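Local coordinates for protein xylulose kinase (Escherichia coli, PDB 2ITM) that phosphorylates D-xylulose with ATP to give D-xylulose 5-phosphate, and turns over 1-deoxy-D-xylulose less efficiently, at residues K386-A397 against G411-G419; A238-A249 against V258-F266. One frame throughout, in Å; residues are numbered along the deposited sequence.

Contact 1 (K386-A397 against G411-G419)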
loop_
_atom_site.group_PDB
_atom_site.type_symbol
_atom_site.label_atom_id
_atom_site.label_comp_id
_atom_site.label_asym_id
_atom_site.label_seq_id
_atom_site.Cartn_x
_atom_site.Cartn_y
_atom_site.Cartn_z
ATOM N N LYS A 386 24.877 -22.172 -16.900
ATOM C CA LYS A 386 25.995 -21.560 -16.202
ATOM C C LYS A 386 26.744 -20.550 -17.056
ATOM O O LYS A 386 27.666 -20.891 -17.782
ATOM C CB LYS A 386 26.944 -22.632 -15.672
ATOM C CG LYS A 386 28.156 -22.110 -14.914
ATOM C CD LYS A 386 27.786 -21.147 -13.815
ATOM C CE LYS A 386 28.399 -19.780 -14.056
ATOM N NZ LYS A 386 27.467 -18.654 -13.736
ATOM N N PRO A 387 26.336 -19.297 -16.954
ATOM C CA PRO A 387 26.879 -18.241 -17.800
ATOM C C PRO A 387 28.232 -17.737 -17.307
ATOM O O PRO A 387 28.438 -17.626 -16.114
ATOM C CB PRO A 387 25.821 -17.146 -17.711
ATOM C CG PRO A 387 25.067 -17.433 -16.502
ATOM C CD PRO A 387 25.084 -18.898 -16.299
ATOM N N GLN A 388 29.121 -17.443 -18.224
ATOM C CA GLN A 388 30.331 -16.704 -17.898
ATOM C C GLN A 388 30.015 -15.248 -17.653
ATOM O O GLN A 388 30.606 -14.595 -16.803
ATOM C CB GLN A 388 31.322 -16.777 -19.044
ATOM C CG GLN A 388 31.548 -18.142 -19.629
ATOM C CD GLN A 388 32.455 -18.088 -20.836
ATOM O OE1 GLN A 388 33.403 -17.317 -20.863
ATOM N NE2 GLN A 388 32.164 -18.893 -21.830
ATOM N N SER A 389 29.084 -14.741 -18.439
ATOM C CA SER A 389 28.569 -13.412 -18.249
ATOM C C SER A 389 27.108 -13.380 -18.643
ATOM O O SER A 389 26.629 -14.280 -19.290
ATOM C CB SER A 389 29.368 -12.412 -19.080
ATOM O OG SER A 389 29.980 -11.445 -18.262
ATOM N N VAL A 390 26.431 -12.323 -18.242
ATOM C CA VAL A 390 25.104 -12.059 -18.709
ATOM C C VAL A 390 25.072 -10.751 -19.475
ATOM O O VAL A 390 25.391 -9.715 -18.946
ATOM C CB VAL A 390 24.108 -12.038 -17.551
ATOM C CG1 VAL A 390 22.789 -11.481 -17.989
ATOM C CG2 VAL A 390 23.938 -13.412 -16.991
ATOM N N THR A 391 24.697 -10.842 -20.736
ATOM C CA THR A 391 24.413 -9.679 -21.516
ATOM C C THR A 391 23.235 -8.901 -21.016
ATOM O O THR A 391 22.172 -9.449 -20.791
ATOM C CB THR A 391 24.266 -10.030 -22.994
ATOM O OG1 THR A 391 25.538 -9.944 -23.625
ATOM C CG2 THR A 391 23.491 -8.969 -23.704
ATOM N N LEU A 392 23.425 -7.610 -20.856
ATOM C CA LEU A 392 22.442 -6.768 -20.221
ATOM C C LEU A 392 22.066 -5.647 -21.175
ATOM O O LEU A 392 22.873 -4.824 -21.518
ATOM C CB LEU A 392 23.018 -6.217 -18.924
ATOM C CG LEU A 392 22.136 -5.451 -17.957
ATOM C CD1 LEU A 392 20.910 -6.217 -17.536
ATOM C CD2 LEU A 392 22.934 -5.055 -16.774
ATOM N N ILE A 393 20.814 -5.647 -21.604
ATOM C CA ILE A 393 20.326 -4.651 -22.535
ATOM C C ILE A 393 18.937 -4.162 -22.164
ATOM O O ILE A 393 18.293 -4.716 -21.288
ATOM C CB ILE A 393 20.326 -5.200 -23.961
ATOM C CG1 ILE A 393 19.508 -6.478 -24.039
ATOM C CG2 ILE A 393 21.738 -5.446 -24.440
ATOM C CD1 ILE A 393 18.861 -6.664 -25.310
ATOM N N GLY A 394 18.491 -3.118 -22.852
ATOM C CA GLY A 394 17.178 -2.551 -22.637
ATOM C C GLY A 394 17.265 -1.240 -21.896
ATOM O O GLY A 394 18.278 -0.942 -21.293
ATOM N N GLY A 395 16.197 -0.458 -21.943
ATOM C CA GLY A 395 16.174 0.846 -21.320
ATOM C C GLY A 395 16.348 0.821 -19.817
ATOM O O GLY A 395 16.926 1.735 -19.246
ATOM N N GLY A 396 15.858 -0.228 -19.175
ATOM C CA GLY A 396 16.120 -0.450 -17.767
ATOM C C GLY A 396 17.588 -0.559 -17.420
ATOM O O GLY A 396 17.980 -0.323 -16.300
ATOM N N ALA A 397 18.396 -0.907 -18.418
ATOM C CA ALA A 397 19.797 -1.225 -18.211
ATOM C C ALA A 397 20.689 -0.009 -18.255
ATOM O O ALA A 397 21.902 -0.134 -18.210
ATOM C CB ALA A 397 20.244 -2.207 -19.221
ATOM N N GLY A 411 25.814 -11.502 -7.867
ATOM C CA GLY A 411 27.044 -12.259 -7.951
ATOM C C GLY A 411 27.431 -12.561 -9.378
ATOM O O GLY A 411 28.265 -13.398 -9.643
ATOM N N GLN A 412 26.791 -11.858 -10.299
ATOM C CA GLN A 412 26.910 -12.134 -11.713
ATOM C C GLN A 412 27.610 -10.999 -12.422
ATOM O O GLN A 412 27.309 -9.844 -12.196
ATOM C CB GLN A 412 25.526 -12.318 -12.304
ATOM C CG GLN A 412 25.467 -13.279 -13.430
ATOM C CD GLN A 412 25.636 -14.699 -12.981
ATOM O OE1 GLN A 412 25.181 -15.069 -11.909
ATOM N NE2 GLN A 412 26.297 -15.504 -13.819
ATOM N N GLN A 413 28.554 -11.335 -13.290
ATOM C CA GLN A 413 29.145 -10.349 -14.181
ATOM C C GLN A 413 28.159 -9.878 -15.247
ATOM O O GLN A 413 27.669 -10.664 -16.051
ATOM C CB GLN A 413 30.403 -10.903 -14.837
ATOM C CG GLN A 413 30.991 -9.983 -15.899
ATOM C CD GLN A 413 32.219 -10.551 -16.565
ATOM O OE1 GLN A 413 32.261 -10.701 -17.780
ATOM N NE2 GLN A 413 33.222 -10.857 -15.778
ATOM N N LEU A 414 27.868 -8.589 -15.262
ATOM C CA LEU A 414 26.906 -8.057 -16.224
ATOM C C LEU A 414 27.556 -7.196 -17.298
ATOM O O LEU A 414 28.084 -6.124 -17.020
ATOM C CB LEU A 414 25.797 -7.292 -15.483
ATOM C CG LEU A 414 25.156 -8.009 -14.302
ATOM C CD1 LEU A 414 24.172 -7.146 -13.615
ATOM C CD2 LEU A 414 24.569 -9.286 -14.741
ATOM N N ASP A 415 27.501 -7.685 -18.530
ATOM C CA ASP A 415 28.064 -7.005 -19.695
ATOM C C ASP A 415 27.040 -6.057 -20.327
ATOM O O ASP A 415 26.076 -6.501 -20.992
ATOM C CB ASP A 415 28.464 -8.007 -20.768
ATOM C CG ASP A 415 29.625 -8.886 -20.358
ATOM O OD1 ASP A 415 30.497 -8.418 -19.612
ATOM O OD2 ASP A 415 29.676 -10.044 -20.799
ATOM N N TYR A 416 27.242 -4.762 -20.141
ATOM C CA TYR A 416 26.382 -3.772 -20.757
ATOM C C TYR A 416 26.740 -3.537 -22.214
ATOM O O TYR A 416 27.882 -3.264 -22.553
ATOM C CB TYR A 416 26.431 -2.462 -19.997
ATOM C CG TYR A 416 25.447 -1.438 -20.477
ATOM C CD1 TYR A 416 24.133 -1.772 -20.718
ATOM C CD2 TYR A 416 25.831 -0.136 -20.691
ATOM C CE1 TYR A 416 23.237 -0.841 -21.152
ATOM C CE2 TYR A 416 24.941 0.798 -21.121
ATOM C CZ TYR A 416 23.646 0.444 -21.353
ATOM O OH TYR A 416 22.757 1.391 -21.781
ATOM N N ARG A 417 25.742 -3.648 -23.072
ATOM C CA ARG A 417 25.915 -3.354 -24.477
ATOM C C ARG A 417 24.807 -2.431 -24.972
ATOM O O ARG A 417 23.750 -2.348 -24.363
ATOM C CB ARG A 417 25.926 -4.654 -25.269
ATOM C CG ARG A 417 26.771 -5.749 -24.677
ATOM C CD ARG A 417 26.730 -7.027 -25.466
ATOM N NE ARG A 417 27.654 -8.033 -24.971
ATOM C CZ ARG A 417 28.918 -8.135 -25.335
ATOM N NH1 ARG A 417 29.438 -7.288 -26.199
ATOM N NH2 ARG A 417 29.674 -9.088 -24.826
ATOM N N THR A 418 25.062 -1.737 -26.074
ATOM C CA THR A 418 24.061 -0.898 -26.721
ATOM C C THR A 418 23.517 -1.533 -27.984
ATOM O O THR A 418 24.198 -2.302 -28.639
ATOM C CB THR A 418 24.653 0.469 -27.068
ATOM O OG1 THR A 418 26.066 0.351 -27.227
ATOM C CG2 THR A 418 24.507 1.414 -25.911
ATOM N N GLY A 419 22.283 -1.198 -28.330
ATOM C CA GLY A 419 21.749 -1.560 -29.620
ATOM C C GLY A 419 20.789 -2.728 -29.570
ATOM O O GLY A 419 20.554 -3.400 -30.568
HETATM O O HOH W 1 28.515 -14.018 -14.714
HETATM O O HOH W 2 20.884 -1.494 -24.234
#
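V390 and L414 lie side by side on two neighbouring parallel strands, 390-393 and 414-417, which helix 400-410 connects into a beta-alpha-beta unit of the actin-like ATPase fold shared by FGGY kinases. The unit illustrates how parallel strands divide their backbone polar groups. V390 N donates to Q413 O at 3.0 Å, almost straight along the C=O axis, and V390 O receives D415 N from off its carbonyl plane. L392 N continues the ladder to D415 O at 2.9 Å. T391 and I393 bond instead to strand 249-253 on the other edge. The axes of the two short segments cross at 38°. At the far end the ladder weakens: the CA atoms of I393 and R417 are 6.1 Å apart, and R417 N is 3.5 Å from L392 O, a weak bond.

Side chains and waters take up other polar atoms. Q413 N donates to a water that reaches Q388 O weakly. The guanidinium of R417 meets T391 edge-on, NE donating to OG1 at 3.2 Å. D415 turns OD2 toward S389 OG but gives OD1 to S454 OG of the next strand; the modelled separation of S389 OG from Q413 OE1 is too short to be taken literally. On the face carrying V390, L392 and L414, the CD2 methyl of L392 rests 3.9 Å from L414 CB. Y416 has its CG anti to the backbone N (chi1 -173°), which brings the ring to A397: A397 O lies over one face, 3.3 Å from CE1, while L392 O sits at the ring edge. R403 binds A397 O and makes a cation-pi contact with this ring. A second water bridges the parting strands, accepting from G394 N and donating to R417 O at 3.0 Å.

Contact 2 (A238-A249 against V258-F266)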
loop_
_atom_site.group_PDB
_atom_site.type_symbol
_atom_site.label_atom_id
_atom_site.label_comp_id
_atom_site.label_asym_id
_atom_site.label_seq_id
_atom_site.Cartn_x
_atom_site.Cartn_y
_atom_site.Cartn_z
ATOM N N ALA A 238 17.231 -12.995 -29.639
ATOM C CA ALA A 238 18.479 -13.534 -29.140
ATOM C C ALA A 238 19.504 -13.656 -30.243
ATOM O O ALA A 238 20.677 -13.410 -30.023
ATOM C CB ALA A 238 18.263 -14.864 -28.487
ATOM N N VAL A 239 19.057 -14.062 -31.422
ATOM C CA VAL A 239 19.969 -14.205 -32.530
ATOM C C VAL A 239 20.534 -12.841 -32.952
ATOM O O VAL A 239 21.706 -12.732 -33.306
ATOM C CB VAL A 239 19.269 -14.913 -33.727
ATOM C CG1 VAL A 239 20.048 -14.707 -34.997
ATOM C CG2 VAL A 239 19.120 -16.428 -33.449
ATOM N N GLY A 240 19.693 -11.822 -32.949
ATOM C CA GLY A 240 20.117 -10.478 -33.267
ATOM C C GLY A 240 21.137 -9.936 -32.291
ATOM O O GLY A 240 21.901 -9.082 -32.620
ATOM N N VAL A 241 21.129 -10.466 -31.079
ATOM C CA VAL A 241 21.938 -9.939 -29.996
ATOM C C VAL A 241 23.208 -10.756 -29.896
ATOM O O VAL A 241 24.151 -10.370 -29.234
ATOM C CB VAL A 241 21.127 -9.942 -28.683
ATOM C CG1 VAL A 241 21.992 -10.058 -27.474
ATOM C CG2 VAL A 241 20.255 -8.721 -28.605
ATOM N N GLY A 242 23.258 -11.865 -30.611
ATOM C CA GLY A 242 24.440 -12.657 -30.775
ATOM C C GLY A 242 24.453 -13.791 -29.796
ATOM O O GLY A 242 25.454 -14.431 -29.534
ATOM N N MET A 243 23.283 -14.055 -29.245
ATOM C CA MET A 243 23.127 -15.122 -28.296
ATOM C C MET A 243 22.863 -16.442 -28.983
ATOM O O MET A 243 21.815 -16.654 -29.553
ATOM C CB MET A 243 22.034 -14.779 -27.285
ATOM C CG MET A 243 22.420 -15.012 -25.845
ATOM S SD MET A 243 23.010 -13.599 -24.933
ATOM C CE MET A 243 24.275 -13.007 -25.990
ATOM N N VAL A 244 23.838 -17.330 -28.924
ATOM C CA VAL A 244 24.105 -18.230 -30.022
ATOM C C VAL A 244 24.660 -19.587 -29.582
ATOM O O VAL A 244 24.383 -20.593 -30.205
ATOM C CB VAL A 244 25.007 -17.560 -31.055
ATOM C CG1 VAL A 244 26.117 -18.470 -31.488
ATOM C CG2 VAL A 244 24.202 -17.043 -32.220
ATOM N N ASP A 245 25.428 -19.609 -28.504
ATOM C CA ASP A 245 26.018 -20.850 -28.022
ATOM C C ASP A 245 25.697 -21.160 -26.563
ATOM O O ASP A 245 25.358 -20.280 -25.794
ATOM C CB ASP A 245 27.530 -20.842 -28.222
ATOM C CG ASP A 245 27.911 -21.015 -29.657
ATOM O OD1 ASP A 245 27.398 -21.903 -30.333
ATOM O OD2 ASP A 245 28.763 -20.298 -30.195
ATOM N N ALA A 246 25.835 -22.426 -26.200
ATOM C CA ALA A 246 25.573 -22.888 -24.853
ATOM C C ALA A 246 26.101 -21.963 -23.767
ATOM O O ALA A 246 27.257 -21.567 -23.780
ATOM C CB ALA A 246 26.104 -24.272 -24.662
ATOM N N ASN A 247 25.220 -21.630 -22.833
ATOM C CA ASN A 247 25.533 -20.780 -21.696
ATOM C C ASN A 247 25.720 -19.303 -22.002
ATOM O O ASN A 247 26.105 -18.544 -21.135
ATOM C CB ASN A 247 26.723 -21.325 -20.910
ATOM C CG ASN A 247 26.496 -22.738 -20.414
ATOM O OD1 ASN A 247 25.590 -22.995 -19.636
ATOM N ND2 ASN A 247 27.316 -23.658 -20.875
ATOM N N GLN A 248 25.444 -18.891 -23.227
ATOM C CA GLN A 248 25.192 -17.484 -23.473
ATOM C C GLN A 248 23.832 -17.077 -22.934
ATOM O O GLN A 248 22.860 -17.788 -23.096
ATOM C CB GLN A 248 25.306 -17.144 -24.956
ATOM C CG GLN A 248 26.705 -17.274 -25.520
ATOM C CD GLN A 248 26.775 -16.867 -26.966
ATOM O OE1 GLN A 248 26.540 -17.649 -27.856
ATOM N NE2 GLN A 248 27.139 -15.629 -27.200
ATOM N N ALA A 249 23.788 -15.931 -22.275
ATOM C CA ALA A 249 22.586 -15.479 -21.607
ATOM C C ALA A 249 22.430 -13.979 -21.705
ATOM O O ALA A 249 23.403 -13.238 -21.621
ATOM C CB ALA A 249 22.588 -15.907 -20.170
ATOM N N VAL A 258 12.728 -10.180 -20.106
ATOM C CA VAL A 258 13.034 -11.573 -20.386
ATOM C C VAL A 258 14.420 -11.940 -19.893
ATOM O O VAL A 258 15.338 -11.150 -19.975
ATOM C CB VAL A 258 13.027 -11.881 -21.905
ATOM C CG1 VAL A 258 12.834 -13.345 -22.136
ATOM C CG2 VAL A 258 11.991 -11.090 -22.619
ATOM N N TYR A 259 14.570 -13.159 -19.415
ATOM C CA TYR A 259 15.883 -13.772 -19.324
ATOM C C TYR A 259 15.977 -14.933 -20.287
ATOM O O TYR A 259 15.196 -15.864 -20.221
ATOM C CB TYR A 259 16.170 -14.225 -17.891
ATOM C CG TYR A 259 17.582 -14.703 -17.618
ATOM C CD1 TYR A 259 18.673 -13.903 -17.872
ATOM C CD2 TYR A 259 17.816 -15.955 -17.072
ATOM C CE1 TYR A 259 19.946 -14.339 -17.615
ATOM C CE2 TYR A 259 19.090 -16.398 -16.811
ATOM C CZ TYR A 259 20.152 -15.581 -17.086
ATOM O OH TYR A 259 21.417 -16.009 -16.827
ATOM N N PHE A 260 16.942 -14.856 -21.189
ATOM C CA PHE A 260 17.092 -15.818 -22.265
ATOM C C PHE A 260 18.492 -16.404 -22.198
ATOM O O PHE A 260 19.468 -15.673 -22.213
ATOM C CB PHE A 260 16.877 -15.110 -23.605
ATOM C CG PHE A 260 16.812 -16.023 -24.781
ATOM C CD1 PHE A 260 15.633 -16.213 -25.458
ATOM C CD2 PHE A 260 17.933 -16.661 -25.235
ATOM C CE1 PHE A 260 15.571 -17.042 -26.545
ATOM C CE2 PHE A 260 17.879 -17.491 -26.329
ATOM C CZ PHE A 260 16.696 -17.682 -26.977
ATOM N N ALA A 261 18.571 -17.715 -22.079
ATOM C CA ALA A 261 19.846 -18.385 -21.987
ATOM C C ALA A 261 19.898 -19.608 -22.879
ATOM O O ALA A 261 19.055 -20.485 -22.786
ATOM C CB ALA A 261 20.141 -18.756 -20.570
ATOM N N VAL A 262 20.900 -19.657 -23.738
ATOM C CA VAL A 262 21.159 -20.819 -24.562
ATOM C C VAL A 262 21.758 -21.950 -23.751
ATOM O O VAL A 262 22.711 -21.755 -23.030
ATOM C CB VAL A 262 22.119 -20.488 -25.692
ATOM C CG1 VAL A 262 22.431 -21.711 -26.479
ATOM C CG2 VAL A 262 21.550 -19.423 -26.573
ATOM N N SER A 263 21.180 -23.132 -23.885
ATOM C CA SER A 263 21.516 -24.259 -23.029
ATOM C C SER A 263 22.466 -25.224 -23.713
ATOM O O SER A 263 22.656 -25.173 -24.916
ATOM C CB SER A 263 20.265 -25.001 -22.568
ATOM O OG SER A 263 19.541 -25.543 -23.642
ATOM N N GLU A 264 23.041 -26.117 -22.922
ATOM C CA GLU A 264 23.767 -27.253 -23.444
ATOM C C GLU A 264 22.847 -28.409 -23.808
ATOM O O GLU A 264 22.465 -29.213 -22.968
ATOM C CB GLU A 264 24.841 -27.702 -22.463
ATOM C CG GLU A 264 25.918 -28.578 -23.069
ATOM C CD GLU A 264 26.735 -27.873 -24.131
ATOM O OE1 GLU A 264 27.454 -26.923 -23.795
ATOM O OE2 GLU A 264 26.664 -28.273 -25.300
ATOM N N GLY A 265 22.503 -28.465 -25.082
ATOM C CA GLY A 265 21.415 -29.280 -25.544
ATOM C C GLY A 265 20.106 -29.008 -24.848
ATOM O O GLY A 265 19.891 -27.950 -24.282
ATOM N N PHE A 266 19.224 -29.992 -24.880
ATOM C CA PHE A 266 17.892 -29.819 -24.352
ATOM C C PHE A 266 17.796 -30.051 -22.852
ATOM O O PHE A 266 18.195 -31.089 -22.344
ATOM C CB PHE A 266 16.910 -30.698 -25.095
ATOM C CG PHE A 266 15.535 -30.658 -24.540
ATOM C CD1 PHE A 266 14.897 -29.464 -24.364
ATOM C CD2 PHE A 266 14.889 -31.811 -24.201
ATOM C CE1 PHE A 266 13.641 -29.426 -23.856
ATOM C CE2 PHE A 266 13.632 -31.775 -23.698
ATOM C CZ PHE A 266 13.005 -30.585 -23.522
HETATM O O HOH W 3 23.631 -25.168 -20.121
HETATM O O HOH W 4 28.120 -26.757 -20.553
#
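A238 sets its methyl over one face of the F260 ring, a CH-pi contact in which CB lies 3.6 Å from the ring centroid and 19° off the normal. This packing joins the last turn of helix 233-241 to strand 257-262, and F260 is well placed to make it: with CG anti to its backbone N (chi1 -172°), the ring is carried across to the helix. H286 stacks on the ring, and H279 meets it at an angle. Without the ring, as with an alanine here, A238 CB and H286 would probably lose their shared partner and a gap would open between helix and strand.

The compact core continues along the chain. A Schellman motif at G242 ends the helix, and a type II turn from D245 to Q248 brings the chain back antiparallel to the strand. V262 wedges into this bend, its CG1 3.3 Å from D245 C. V262 N donates to Q248 O at 2.8 Å, while V262 O takes N247 N at a rather short modelled distance. A249 and A261 form a non-hydrogen-bonded pair, CB to CB 3.8 Å. The extended side chain of Q248 reaches back, OE1 accepting V244 N at 2.9 Å, the donor standing above the amide plane.

The outer side is looser and wet. E264 comes nearest to A246 with OE1, beside CB; one water joins N247 OD1 to E264 N, and another accepts from N247 ND2 and donates, weakly, to E264 OE1. N247 OD1 also accepts K386 N.

F260 lies about 8 Å, side chain to side chain, from D233, the probable proton acceptor at the start of helix 233-241. The contact lies where that helix runs into hairpin 249-253/257-262, with strand 285-291 beyond 257-262 and strand 390-393 beyond 249-253.

In the fold
Followed from the N terminus, the chain first closes contact 2, where helix 233-241 and the turn after it meet the returning arm of the hairpin 249-253/257-262. Only much later does contact 1 close, across the longer excursion through helix 400-410. The two loops follow in series, neither nesting nor crossing, yet both feed one mixed sheet, in which strands 257-262, 249-253, 390-393 and 414-417 lie in that order. They touch directly: T391 N lies 2.9 Å from A249 O, a probable hydrogen bond, and P387 packs on N247. Contact 2 ties the helix that begins at D233 to the C-terminal-domain sheet, which contact 1 extends outward.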